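Local coordinates for motility-associated killing factor MakB (Vibrio cholerae serotype O1, PDB 6W1W), which is probably one component of a three-part cytotoxin whose proteins resemble alpha-pore-forming toxins, at residues R59-Q67 with F128-A138; D10-T21 with N180-A188. All blocks are in the same frame, centred on the assembly; numbering follows the deposited sequence.

Contact 1 lies within the long helical bundle of MakB and contact 2 on its flank, on opposite sides of the chain's centre, their own centres about 26 Å apart and their nearest atoms about 7 Å. Along the chain they are nested: 10-21 comes first, then 59-67, 128-138 and finally 180-188, so contact 2 closes a largely helical loop that encloses contact 1. Helix 9-35 ties them together. Its early turns form one side of contact 2, while F23, I26 and Y29 further along pack against the helix pair of contact 1. Contact 1 joins two long helices; contact 2 brings the link between helix 157-176 and strand 193-203 back against the bundle.

Contact 1: R59-Q67 with F128-A138; sequences RAVMNEFMQ and FTKSYNQAKNA
V61, M62 and F65 meet Q134, A135, S131 and F128 where helix 46-66 runs antiparallel to helix 100-151; the axes of these short segments approach to 9.3 Å, with 170° between their directions. V61 points at the other helix. Its CG1, trans to the backbone N (chi1 156°), lies 3.5 Å from Q134 CB, and the two side chains cross at nearly a right angle. V61 CG2 reaches more loosely toward A138 CB. One residue on, M62 leaves its helix to one side, but bends at chi2 (-51°) and chi3 fold it back, laying M62 SD 3.6 Å from A135 CB and bringing CE near S131 O. F65 starts toward S131, the two CB atoms 3.6 Å apart, and its ring then runs on to F128. There F128 CE2 comes up at the edge of the F65 ring, close to its plane and 4.0 Å from F65 CD2. Towards the exposed side, E64 is fully extended and meets K130 at about a right angle, the lysine bending at chi3 so that NZ forms a salt bridge with E64 OE2; the modelled separation is too short to be read literally at this resolution. On the buried side helix 9-35 packs as a third helix: I26 touches F65, Y29 touches A135, and F23 packs edge-to-face with F128. The antiparallel pair is thus packed with small S131 and A135 between larger apolar residues and a charged pair outside, as part of the elongated helical bundle of proteins resembling alpha-pore-forming toxins.

Contact 2: D10-T21 with N180-A188; sequences DTALNMLTDVYT and NVTAAQLRA
The guanidinium of R187 has L13 CD2 over one face, 3.5 Å above the plane and displaced toward the rim, and D10 OD1 at its edge. The Y20 ring takes L186 CD1 at its edge, 3.8 Å from Y20 CD2, while V181 CG1 approaches Y20 CE2 obliquely. These groups lie at two ends of a near-perpendicular helix crossing (96°), where the short helix 183-187 sits across long helix 9-35 of the bundle. R187 CG is trans to the backbone N, and a bend at chi3 turns the head toward D10. R187 NH1 gives D10 OD1 a hydrogen bond of 3.2 Å as part of a salt bridge; the bond lies near the guanidinium plane but reaches the carboxylate from above, the two planes being 83° apart. T182 is the N-cap of the short helix, its OG1 accepting a weak bond from Q185 N. F329 of helix 316-333 also packs on L13 and T17. In the middle, A183 faces T17, whose CG2 rests 3.8 Å from T182 C. T17 OG1 sits 3.4 Å from A183 CA and donates back to L13 O at 3.2 Å, so that carbonyl accepts from both T17 OG1 and T17 N.

Contact 1: R59-Q67 with F128-A138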
ATOM      1  N   ARG A  59      -2.679  -9.888 -13.612  1.00 98.21           N
ATOM      2  CA  ARG A  59      -1.333  -9.332 -13.654  1.00102.22           C
ATOM      3  C   ARG A  59      -1.246  -8.198 -14.672  1.00101.04           C
ATOM      4  O   ARG A  59      -0.623  -7.161 -14.408  1.00 90.87           O
ATOM      5  CB  ARG A  59      -0.331 -10.443 -13.979  1.00 91.39           C
ATOM      6  CG  ARG A  59       1.053 -10.272 -13.370  1.00 93.71           C
ATOM      7  CD  ARG A  59       2.053 -11.236 -14.004  1.00101.27           C
ATOM      8  NE  ARG A  59       1.442 -12.522 -14.343  1.00113.50           N
ATOM      9  CZ  ARG A  59       1.305 -13.537 -13.495  1.00119.72           C
ATOM     10  NH1 ARG A  59       1.735 -13.427 -12.245  1.00116.92           N
ATOM     11  NH2 ARG A  59       0.734 -14.666 -13.895  1.00113.08           N
ATOM     12  N   ALA A  60      -1.893  -8.363 -15.832  1.00115.46           N
ATOM     13  CA  ALA A  60      -1.793  -7.361 -16.890  1.00130.64           C
ATOM     14  C   ALA A  60      -2.685  -6.153 -16.623  1.00128.03           C
ATOM     15  O   ALA A  60      -2.337  -5.031 -17.005  1.00123.83           O
ATOM     16  CB  ALA A  60      -2.138  -7.980 -18.245  1.00116.91           C
ATOM     17  N   VAL A  61      -3.839  -6.365 -15.986  1.00115.76           N
ATOM     18  CA  VAL A  61      -4.720  -5.250 -15.653  1.00115.89           C
ATOM     19  C   VAL A  61      -4.005  -4.262 -14.738  1.00118.91           C
ATOM     20  O   VAL A  61      -4.163  -3.042 -14.870  1.00116.15           O
ATOM     21  CB  VAL A  61      -6.023  -5.781 -15.028  1.00125.18           C
ATOM     22  CG1 VAL A  61      -6.670  -4.726 -14.158  1.00129.99           C
ATOM     23  CG2 VAL A  61      -6.985  -6.230 -16.119  1.00119.12           C
ATOM     24  N   MET A  62      -3.188  -4.768 -13.815  1.00122.08           N
ATOM     25  CA  MET A  62      -2.488  -3.902 -12.876  1.00116.99           C
ATOM     26  C   MET A  62      -1.227  -3.279 -13.459  1.00123.14           C
ATOM     27  O   MET A  62      -0.691  -2.343 -12.856  1.00129.23           O
ATOM     28  CB  MET A  62      -2.137  -4.680 -11.607  1.00103.54           C
ATOM     29  CG  MET A  62      -3.339  -5.329 -10.955  1.00108.82           C
ATOM     30  SD  MET A  62      -4.688  -4.158 -10.699  1.00117.96           S
ATOM     31  CE  MET A  62      -3.946  -3.025  -9.525  1.00116.03           C
ATOM     32  N   ASN A  63      -0.754  -3.763 -14.612  1.00119.50           N
ATOM     33  CA  ASN A  63       0.454  -3.219 -15.225  1.00109.85           C
ATOM     34  C   ASN A  63       0.336  -1.731 -15.526  1.00106.88           C
ATOM     35  O   ASN A  63       1.357  -1.039 -15.611  1.00 98.35           O
ATOM     36  CB  ASN A  63       0.778  -3.982 -16.511  1.00114.01           C
ATOM     37  CG  ASN A  63       2.110  -3.578 -17.111  1.00121.63           C
ATOM     38  OD1 ASN A  63       2.189  -2.639 -17.904  1.00123.07           O
ATOM     39  ND2 ASN A  63       3.168  -4.291 -16.737  1.00124.86           N
ATOM     40  N   GLU A  64      -0.883  -1.220 -15.688  1.00127.00           N
ATOM     41  CA  GLU A  64      -1.055   0.205 -15.942  1.00136.47           C
ATOM     42  C   GLU A  64      -0.717   1.024 -14.702  1.00121.35           C
ATOM     43  O   GLU A  64       0.066   1.979 -14.770  1.00113.83           O
ATOM     44  CB  GLU A  64      -2.485   0.486 -16.404  1.00149.80           C
ATOM     45  CG  GLU A  64      -2.769   1.948 -16.689  1.00150.83           C
ATOM     46  CD  GLU A  64      -4.255   2.237 -16.773  1.00154.24           C
ATOM     47  OE1 GLU A  64      -5.056   1.307 -16.539  1.00150.05           O
ATOM     48  OE2 GLU A  64      -4.618   3.397 -17.070  1.00154.21           O
ATOM     49  N   PHE A  65      -1.298   0.659 -13.557  1.00122.70           N
ATOM     50  CA  PHE A  65      -0.998   1.361 -12.313  1.00134.40           C
ATOM     51  C   PHE A  65       0.417   1.062 -11.827  1.00132.23           C
ATOM     52  O   PHE A  65       1.082   1.947 -11.275  1.00116.17           O
ATOM     53  CB  PHE A  65      -2.040   0.995 -11.250  1.00149.54           C
ATOM     54  CG  PHE A  65      -1.458   0.466  -9.962  1.00174.82           C
ATOM     55  CD1 PHE A  65      -1.191  -0.889  -9.807  1.00178.91           C
ATOM     56  CD2 PHE A  65      -1.209   1.317  -8.896  1.00178.62           C
ATOM     57  CE1 PHE A  65      -0.662  -1.380  -8.622  1.00173.73           C
ATOM     58  CE2 PHE A  65      -0.682   0.831  -7.707  1.00178.64           C
ATOM     59  CZ  PHE A  65      -0.410  -0.519  -7.572  1.00174.84           C
ATOM     60  N   MET A  66       0.895  -0.170 -12.043  1.00135.38           N
ATOM     61  CA  MET A  66       2.213  -0.580 -11.558  1.00129.42           C
ATOM     62  C   MET A  66       3.317   0.358 -12.029  1.00131.93           C
ATOM     63  O   MET A  66       4.289   0.586 -11.301  1.00136.35           O
ATOM     64  CB  MET A  66       2.507  -2.016 -12.012  1.00152.06           C
ATOM     65  CG  MET A  66       3.961  -2.464 -11.865  1.00171.93           C
ATOM     66  SD  MET A  66       4.329  -4.015 -12.723  1.00175.73           S
ATOM     67  CE  MET A  66       6.117  -4.053 -12.597  1.00169.82           C
ATOM     68  N   GLN A  67       3.185   0.918 -13.230  1.00138.45           N
ATOM     69  CA  GLN A  67       4.188   1.828 -13.767  1.00135.25           C
ATOM     70  C   GLN A  67       3.901   3.287 -13.433  1.00127.01           C
ATOM     71  O   GLN A  67       4.718   4.156 -13.752  1.00125.59           O
ATOM     72  CB  GLN A  67       4.306   1.641 -15.282  1.00136.17           C
ATOM     73  CG  GLN A  67       4.667   0.215 -15.682  1.00141.43           C
ATOM     74  CD  GLN A  67       4.787   0.030 -17.184  1.00159.87           C
ATOM     75  OE1 GLN A  67       4.788  -1.096 -17.683  1.00165.28           O
ATOM     76  NE2 GLN A  67       4.893   1.136 -17.912  1.00158.82           N
ATOM     77  N   PHE A 128      -5.745   6.021  -8.862  1.00121.21           N
ATOM     78  CA  PHE A 128      -5.992   4.890  -7.971  1.00130.28           C
ATOM     79  C   PHE A 128      -7.443   4.430  -8.039  1.00123.92           C
ATOM     80  O   PHE A 128      -7.719   3.226  -7.986  1.00125.26           O
ATOM     81  CB  PHE A 128      -5.612   5.256  -6.538  1.00131.65           C
ATOM     82  CG  PHE A 128      -4.127   5.324  -6.303  1.00132.26           C
ATOM     83  CD1 PHE A 128      -3.607   6.059  -5.249  1.00125.94           C
ATOM     84  CD2 PHE A 128      -3.249   4.653  -7.141  1.00131.66           C
ATOM     85  CE1 PHE A 128      -2.239   6.127  -5.038  1.00117.88           C
ATOM     86  CE2 PHE A 128      -1.878   4.713  -6.937  1.00112.27           C
ATOM     87  CZ  PHE A 128      -1.371   5.452  -5.884  1.00111.37           C
ATOM     88  N   THR A 129      -8.384   5.368  -8.164  1.00115.93           N
ATOM     89  CA  THR A 129      -9.790   4.989  -8.250  1.00126.01           C
ATOM     90  C   THR A 129     -10.061   4.144  -9.488  1.00119.81           C
ATOM     91  O   THR A 129     -10.963   3.299  -9.481  1.00120.69           O
ATOM     92  CB  THR A 129     -10.674   6.237  -8.247  1.00126.04           C
ATOM     93  OG1 THR A 129     -10.263   7.113  -7.190  1.00131.87           O
ATOM     94  CG2 THR A 129     -12.133   5.857  -8.027  1.00118.94           C
ATOM     95  N   LYS A 130      -9.283   4.341 -10.551  1.00107.55           N
ATOM     96  CA  LYS A 130      -9.457   3.513 -11.736  1.00113.74           C
ATOM     97  C   LYS A 130      -8.830   2.136 -11.546  1.00120.29           C
ATOM     98  O   LYS A 130      -9.448   1.117 -11.877  1.00129.33           O
ATOM     99  CB  LYS A 130      -8.874   4.218 -12.960  1.00113.28           C
ATOM    100  CG  LYS A 130      -9.355   3.637 -14.278  1.00123.75           C
ATOM    101  CD  LYS A 130      -8.711   4.333 -15.461  1.00127.91           C
ATOM    102  CE  LYS A 130      -7.198   4.230 -15.389  1.00124.62           C
ATOM    103  NZ  LYS A 130      -6.533   4.799 -16.594  1.00126.57           N
ATOM    104  N   SER A 131      -7.618   2.082 -10.990  1.00114.89           N
ATOM    105  CA  SER A 131      -6.960   0.801 -10.748  1.00116.18           C
ATOM    106  C   SER A 131      -7.646  -0.012  -9.655  1.00113.64           C
ATOM    107  O   SER A 131      -7.501  -1.241  -9.626  1.00106.24           O
ATOM    108  CB  SER A 131      -5.494   1.029 -10.388  1.00116.10           C
ATOM    109  OG  SER A 131      -5.377   1.954  -9.325  1.00129.87           O
ATOM    110  N   TYR A 132      -8.387   0.637  -8.753  1.00 98.36           N
ATOM    111  CA  TYR A 132      -9.196  -0.119  -7.802  1.00 96.83           C
ATOM    112  C   TYR A 132     -10.292  -0.893  -8.524  1.00108.08           C
ATOM    113  O   TYR A 132     -10.436  -2.109  -8.343  1.00107.08           O
ATOM    114  CB  TYR A 132      -9.803   0.811  -6.748  1.00102.35           C
ATOM    115  CG  TYR A 132     -10.880   0.149  -5.907  1.00105.98           C
ATOM    116  CD1 TYR A 132     -10.548  -0.750  -4.898  1.00102.89           C
ATOM    117  CD2 TYR A 132     -12.227   0.422  -6.125  1.00107.59           C
ATOM    118  CE1 TYR A 132     -11.525  -1.359  -4.131  1.00102.65           C
ATOM    119  CE2 TYR A 132     -13.212  -0.183  -5.362  1.00107.47           C
ATOM    120  CZ  TYR A 132     -12.855  -1.072  -4.369  1.00114.37           C
ATOM    121  OH  TYR A 132     -13.829  -1.674  -3.610  1.00115.80           O
ATOM    122  N   ASN A 133     -11.071  -0.198  -9.361  1.00116.03           N
ATOM    123  CA  ASN A 133     -12.143  -0.855 -10.104  1.00112.95           C
ATOM    124  C   ASN A 133     -11.590  -1.869 -11.096  1.00104.36           C
ATOM    125  O   ASN A 133     -12.222  -2.903 -11.348  1.00 85.16           O
ATOM    126  CB  ASN A 133     -12.995   0.187 -10.831  1.00123.31           C
ATOM    127  CG  ASN A 133     -13.732   1.111  -9.878  1.00128.23           C
ATOM    128  OD1 ASN A 133     -13.588   2.334  -9.944  1.00125.33           O
ATOM    129  ND2 ASN A 133     -14.535   0.531  -8.993  1.00124.84           N
ATOM    130  N   GLN A 134     -10.418  -1.589 -11.666  1.00 92.10           N
ATOM    131  CA  GLN A 134      -9.766  -2.561 -12.535  1.00 96.85           C
ATOM    132  C   GLN A 134      -9.389  -3.820 -11.763  1.00102.41           C
ATOM    133  O   GLN A 134      -9.653  -4.941 -12.214  1.00108.65           O
ATOM    134  CB  GLN A 134      -8.541  -1.924 -13.193  1.00105.50           C
ATOM    135  CG  GLN A 134      -8.896  -1.032 -14.364  1.00108.47           C
ATOM    136  CD  GLN A 134      -9.890  -1.707 -15.286  1.00124.02           C
ATOM    137  OE1 GLN A 134     -11.075  -1.363 -15.310  1.00120.71           O
ATOM    138  NE2 GLN A 134      -9.416  -2.694 -16.036  1.00120.31           N
ATOM    139  N   ALA A 135      -8.782  -3.650 -10.581  1.00101.91           N
ATOM    140  CA  ALA A 135      -8.444  -4.797  -9.742  1.00105.24           C
ATOM    141  C   ALA A 135      -9.697  -5.517  -9.261  1.00 99.94           C
ATOM    142  O   ALA A 135      -9.722  -6.751  -9.180  1.00 91.30           O
ATOM    143  CB  ALA A 135      -7.592  -4.344  -8.558  1.00 94.18           C
ATOM    144  N   LYS A 136     -10.754  -4.764  -8.944  1.00 92.15           N
ATOM    145  CA  LYS A 136     -12.017  -5.387  -8.563  1.00105.56           C
ATOM    146  C   LYS A 136     -12.641  -6.159  -9.721  1.00106.10           C
ATOM    147  O   LYS A 136     -13.318  -7.169  -9.497  1.00103.24           O
ATOM    148  CB  LYS A 136     -12.985  -4.326  -8.041  1.00113.48           C
ATOM    149  CG  LYS A 136     -12.671  -3.865  -6.629  1.00110.01           C
ATOM    150  CD  LYS A 136     -12.623  -5.063  -5.704  1.00111.39           C
ATOM    151  CE  LYS A 136     -11.844  -4.774  -4.441  1.00112.20           C
ATOM    152  NZ  LYS A 136     -11.557  -6.031  -3.698  1.00114.63           N
ATOM    153  N   ASN A 137     -12.422  -5.709 -10.958  1.00104.57           N
ATOM    154  CA  ASN A 137     -12.976  -6.416 -12.110  1.00115.34           C
ATOM    155  C   ASN A 137     -12.288  -7.762 -12.316  1.00110.03           C
ATOM    156  O   ASN A 137     -12.952  -8.803 -12.397  1.00105.14           O
ATOM    157  CB  ASN A 137     -12.854  -5.558 -13.371  1.00130.01           C
ATOM    158  CG  ASN A 137     -14.113  -4.756 -13.664  1.00129.66           C
ATOM    159  OD1 ASN A 137     -15.194  -5.057 -13.148  1.00125.63           O
ATOM    160  ND2 ASN A 137     -13.981  -3.735 -14.512  1.00113.93           N
ATOM    161  N   ALA A 138     -10.955  -7.760 -12.414  1.00102.07           N
ATOM    162  CA  ALA A 138     -10.236  -9.006 -12.661  1.00 98.16           C
ATOM    163  C   ALA A 138     -10.397  -9.986 -11.508  1.00112.97           C
ATOM    164  O   ALA A 138     -10.294 -11.202 -11.711  1.00128.60           O
ATOM    165  CB  ALA A 138      -8.755  -8.727 -12.913  1.00 94.56           C
TER

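Contact 2: D10-T21 with N180-A188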
ATOM      1  N   ASP A  10       1.971  18.583  13.483  1.00106.36           N
ATOM      2  CA  ASP A  10       1.525  17.283  13.966  1.00134.72           C
ATOM      3  C   ASP A  10       0.431  16.716  13.067  1.00130.23           C
ATOM      4  O   ASP A  10       0.524  15.571  12.608  1.00124.11           O
ATOM      5  CB  ASP A  10       1.050  17.395  15.415  1.00148.94           C
ATOM      6  CG  ASP A  10       1.806  16.465  16.347  1.00152.95           C
ATOM      7  OD1 ASP A  10       1.989  15.282  15.991  1.00146.52           O
ATOM      8  OD2 ASP A  10       2.228  16.923  17.431  1.00153.91           O
ATOM      9  N   THR A  11      -0.607  17.509  12.788  1.00136.52           N
ATOM     10  CA  THR A  11      -1.688  17.027  11.934  1.00139.15           C
ATOM     11  C   THR A  11      -1.208  16.784  10.508  1.00123.01           C
ATOM     12  O   THR A  11      -1.743  15.912   9.814  1.00115.06           O
ATOM     13  CB  THR A  11      -2.850  18.020  11.937  1.00132.77           C
ATOM     14  OG1 THR A  11      -3.044  18.526  13.261  1.00140.45           O
ATOM     15  CG2 THR A  11      -4.132  17.335  11.482  1.00129.60           C
ATOM     16  N   ALA A  12      -0.201  17.537  10.059  1.00105.22           N
ATOM     17  CA  ALA A  12       0.329  17.355   8.713  1.00105.28           C
ATOM     18  C   ALA A  12       1.060  16.025   8.581  1.00116.37           C
ATOM     19  O   ALA A  12       0.833  15.273   7.626  1.00106.80           O
ATOM     20  CB  ALA A  12       1.254  18.521   8.358  1.00108.75           C
ATOM     21  N   LEU A  13       1.936  15.713   9.541  1.00128.34           N
ATOM     22  CA  LEU A  13       2.754  14.506   9.461  1.00115.31           C
ATOM     23  C   LEU A  13       1.931  13.230   9.572  1.00117.88           C
ATOM     24  O   LEU A  13       2.375  12.177   9.100  1.00119.26           O
ATOM     25  CB  LEU A  13       3.826  14.532  10.547  1.00 95.11           C
ATOM     26  CG  LEU A  13       5.186  15.094  10.136  1.00117.48           C
ATOM     27  CD1 LEU A  13       5.048  16.466   9.488  1.00114.45           C
ATOM     28  CD2 LEU A  13       6.121  15.162  11.339  1.00128.17           C
ATOM     29  N   ASN A  14       0.746  13.294  10.180  1.00110.04           N
ATOM     30  CA  ASN A  14      -0.117  12.119  10.208  1.00120.61           C
ATOM     31  C   ASN A  14      -0.744  11.862   8.844  1.00136.02           C
ATOM     32  O   ASN A  14      -0.888  10.705   8.430  1.00138.80           O
ATOM     33  CB  ASN A  14      -1.200  12.284  11.275  1.00127.60           C
ATOM     34  CG  ASN A  14      -0.631  12.316  12.679  1.00132.03           C
ATOM     35  OD1 ASN A  14       0.575  12.482  12.871  1.00127.79           O
ATOM     36  ND2 ASN A  14      -1.498  12.157  13.670  1.00133.98           N
HETATM   37  N   MSE A  15      -1.116  12.922   8.129  1.00146.38           N
HETATM   38  CA  MSE A  15      -1.709  12.780   6.801  1.00140.50           C
HETATM   39  C   MSE A  15      -0.663  12.338   5.789  1.00134.37           C
HETATM   40  O   MSE A  15      -0.979  11.640   4.826  1.00145.31           O
HETATM   41  CB  MSE A  15      -2.358  14.087   6.348  1.00155.29           C
HETATM   42  CG  MSE A  15      -3.412  14.606   7.308  1.00193.03           C
HETATM   43 SE   MSE A  15      -4.595  15.926   6.500  1.00230.66          SE
HETATM   44  CE  MSE A  15      -5.612  16.435   8.085  1.00231.59           C
ATOM     45  N   LEU A  16       0.588  12.753   6.007  1.00121.40           N
ATOM     46  CA  LEU A  16       1.686  12.218   5.210  1.00119.81           C
ATOM     47  C   LEU A  16       1.863  10.725   5.456  1.00122.18           C
ATOM     48  O   LEU A  16       2.085   9.951   4.515  1.00117.98           O
ATOM     49  CB  LEU A  16       2.983  12.967   5.517  1.00112.73           C
ATOM     50  CG  LEU A  16       3.398  14.099   4.571  1.00107.23           C
ATOM     51  CD1 LEU A  16       3.043  13.763   3.127  1.00 97.55           C
ATOM     52  CD2 LEU A  16       2.794  15.427   4.995  1.00107.03           C
ATOM     53  N   THR A  17       1.767  10.297   6.716  1.00127.57           N
ATOM     54  CA  THR A  17       1.917   8.878   7.017  1.00128.41           C
ATOM     55  C   THR A  17       0.750   8.069   6.463  1.00123.95           C
ATOM     56  O   THR A  17       0.945   6.966   5.941  1.00120.17           O
ATOM     57  CB  THR A  17       2.056   8.679   8.529  1.00116.65           C
ATOM     58  OG1 THR A  17       3.347   9.138   8.950  1.00111.72           O
ATOM     59  CG2 THR A  17       1.890   7.211   8.909  1.00103.02           C
ATOM     60  N   ASP A  18      -0.468   8.615   6.543  1.00125.30           N
ATOM     61  CA  ASP A  18      -1.636   7.871   6.084  1.00131.84           C
ATOM     62  C   ASP A  18      -1.612   7.641   4.578  1.00132.82           C
ATOM     63  O   ASP A  18      -2.056   6.587   4.114  1.00135.69           O
ATOM     64  CB  ASP A  18      -2.919   8.591   6.499  1.00132.05           C
ATOM     65  CG  ASP A  18      -3.393   8.187   7.884  1.00134.97           C
ATOM     66  OD1 ASP A  18      -2.630   7.498   8.595  1.00134.84           O
ATOM     67  OD2 ASP A  18      -4.528   8.546   8.258  1.00134.79           O
ATOM     68  N   VAL A  19      -1.099   8.598   3.800  1.00132.04           N
ATOM     69  CA  VAL A  19      -0.959   8.360   2.366  1.00130.24           C
ATOM     70  C   VAL A  19       0.255   7.496   2.061  1.00126.10           C
ATOM     71  O   VAL A  19       0.291   6.837   1.014  1.00131.73           O
ATOM     72  CB  VAL A  19      -0.886   9.680   1.578  1.00123.33           C
ATOM     73  CG1 VAL A  19      -2.144  10.510   1.805  1.00115.25           C
ATOM     74  CG2 VAL A  19       0.357  10.468   1.954  1.00116.00           C
ATOM     75  N   TYR A  20       1.250   7.479   2.952  1.00112.01           N
ATOM     76  CA  TYR A  20       2.368   6.552   2.812  1.00123.38           C
ATOM     77  C   TYR A  20       1.937   5.132   3.156  1.00130.12           C
ATOM     78  O   TYR A  20       2.257   4.181   2.432  1.00131.15           O
ATOM     79  CB  TYR A  20       3.527   7.007   3.701  1.00131.98           C
ATOM     80  CG  TYR A  20       4.749   6.108   3.698  1.00129.39           C
ATOM     81  CD1 TYR A  20       5.295   5.635   2.512  1.00130.50           C
ATOM     82  CD2 TYR A  20       5.378   5.766   4.888  1.00128.38           C
ATOM     83  CE1 TYR A  20       6.424   4.826   2.516  1.00138.96           C
ATOM     84  CE2 TYR A  20       6.504   4.961   4.903  1.00135.83           C
ATOM     85  CZ  TYR A  20       7.024   4.492   3.718  1.00134.29           C
ATOM     86  OH  TYR A  20       8.147   3.690   3.740  1.00107.31           O
ATOM     87  N   THR A  21       1.204   4.973   4.262  1.00128.02           N
ATOM     88  CA  THR A  21       0.664   3.666   4.628  1.00124.77           C
ATOM     89  C   THR A  21      -0.210   3.103   3.514  1.00139.05           C
ATOM     90  O   THR A  21      -0.051   1.946   3.104  1.00145.53           O
ATOM     91  CB  THR A  21      -0.132   3.776   5.932  1.00122.21           C
ATOM     92  OG1 THR A  21       0.770   3.977   7.029  1.00123.80           O
ATOM     93  CG2 THR A  21      -0.967   2.515   6.172  1.00116.29           C
ATOM     94  N   ASN A 180       3.526  -2.020  12.526  1.00125.30           N
ATOM     95  CA  ASN A 180       2.658  -0.941  12.079  1.00137.67           C
ATOM     96  C   ASN A 180       3.493   0.300  11.793  1.00140.39           C
ATOM     97  O   ASN A 180       4.364   0.667  12.589  1.00138.45           O
ATOM     98  CB  ASN A 180       1.588  -0.634  13.128  1.00148.02           C
ATOM     99  CG  ASN A 180       0.484  -1.670  13.149  1.00151.47           C
ATOM    100  OD1 ASN A 180       0.145  -2.253  12.119  1.00151.62           O
ATOM    101  ND2 ASN A 180      -0.086  -1.906  14.327  1.00147.16           N
ATOM    102  N   VAL A 181       3.230   0.934  10.656  1.00146.44           N
ATOM    103  CA  VAL A 181       3.951   2.134  10.249  1.00142.91           C
ATOM    104  C   VAL A 181       3.161   3.344  10.737  1.00146.76           C
ATOM    105  O   VAL A 181       2.049   3.603  10.265  1.00152.12           O
ATOM    106  CB  VAL A 181       4.160   2.176   8.731  1.00119.21           C
ATOM    107  CG1 VAL A 181       5.344   3.068   8.387  1.00112.41           C
ATOM    108  CG2 VAL A 181       4.352   0.764   8.177  1.00105.05           C
ATOM    109  N   THR A 182       3.726   4.080  11.688  1.00138.04           N
ATOM    110  CA  THR A 182       3.105   5.274  12.248  1.00136.99           C
ATOM    111  C   THR A 182       3.982   6.493  11.974  1.00139.92           C
ATOM    112  O   THR A 182       5.047   6.395  11.361  1.00137.01           O
ATOM    113  CB  THR A 182       2.860   5.110  13.751  1.00138.89           C
ATOM    114  OG1 THR A 182       4.108   5.194  14.449  1.00141.50           O
ATOM    115  CG2 THR A 182       2.207   3.765  14.037  1.00131.24           C
ATOM    116  N   ALA A 183       3.516   7.654  12.446  1.00142.71           N
ATOM    117  CA  ALA A 183       4.227   8.919  12.274  1.00146.00           C
ATOM    118  C   ALA A 183       5.311   9.130  13.325  1.00138.76           C
ATOM    119  O   ALA A 183       6.430   9.540  12.991  1.00106.66           O
ATOM    120  CB  ALA A 183       3.238  10.086  12.308  1.00145.45           C
ATOM    121  N   ALA A 184       5.001   8.860  14.598  1.00150.22           N
ATOM    122  CA  ALA A 184       6.006   8.996  15.647  1.00150.77           C
ATOM    123  C   ALA A 184       7.178   8.055  15.417  1.00139.03           C
ATOM    124  O   ALA A 184       8.318   8.376  15.777  1.00123.19           O
ATOM    125  CB  ALA A 184       5.382   8.739  17.018  1.00140.61           C
ATOM    126  N   GLN A 185       6.919   6.892  14.818  1.00126.84           N
ATOM    127  CA  GLN A 185       8.005   5.986  14.466  1.00137.88           C
ATOM    128  C   GLN A 185       8.896   6.595  13.391  1.00137.50           C
ATOM    129  O   GLN A 185      10.117   6.696  13.565  1.00128.00           O
ATOM    130  CB  GLN A 185       7.439   4.645  14.000  1.00139.79           C
ATOM    131  CG  GLN A 185       6.909   3.776  15.129  1.00143.13           C
ATOM    132  CD  GLN A 185       7.972   3.461  16.161  1.00120.75           C
ATOM    133  OE1 GLN A 185       8.857   2.635  15.924  1.00105.48           O
ATOM    134  NE2 GLN A 185       7.899   4.125  17.312  1.00101.48           N
ATOM    135  N   LEU A 186       8.293   7.023  12.278  1.00137.22           N
ATOM    136  CA  LEU A 186       9.065   7.539  11.151  1.00120.77           C
ATOM    137  C   LEU A 186       9.764   8.849  11.499  1.00120.91           C
ATOM    138  O   LEU A 186      10.918   9.064  11.107  1.00113.80           O
ATOM    139  CB  LEU A 186       8.152   7.716   9.938  1.00111.39           C
ATOM    140  CG  LEU A 186       7.639   6.429   9.284  1.00113.54           C
ATOM    141  CD1 LEU A 186       6.461   6.722   8.365  1.00108.81           C
ATOM    142  CD2 LEU A 186       8.760   5.738   8.520  1.00100.61           C
ATOM    143  N   ARG A 187       9.085   9.739  12.230  1.00115.51           N
ATOM    144  CA  ARG A 187       9.719  10.993  12.624  1.00129.12           C
ATOM    145  C   ARG A 187      10.924  10.748  13.524  1.00135.79           C
ATOM    146  O   ARG A 187      11.920  11.478  13.444  1.00121.42           O
ATOM    147  CB  ARG A 187       8.703  11.912  13.310  1.00137.21           C
ATOM    148  CG  ARG A 187       9.314  13.183  13.904  1.00146.59           C
ATOM    149  CD  ARG A 187       8.290  14.301  14.092  1.00151.39           C
ATOM    150  NE  ARG A 187       6.989  13.806  14.538  1.00153.42           N
ATOM    151  CZ  ARG A 187       6.036  14.572  15.062  1.00139.66           C
ATOM    152  NH1 ARG A 187       4.879  14.040  15.435  1.00118.90           N
ATOM    153  NH2 ARG A 187       6.245  15.873  15.225  1.00134.62           N
ATOM    154  N   ALA A 188      10.869   9.709  14.359  1.00138.75           N
ATOM    155  CA  ALA A 188      11.959   9.382  15.270  1.00140.63           C
ATOM    156  C   ALA A 188      13.157   8.746  14.574  1.00141.56           C
ATOM    157  O   ALA A 188      14.161   8.469  15.240  1.00142.63           O
ATOM    158  CB  ALA A 188      11.457   8.448  16.373  1.00153.62           C
TER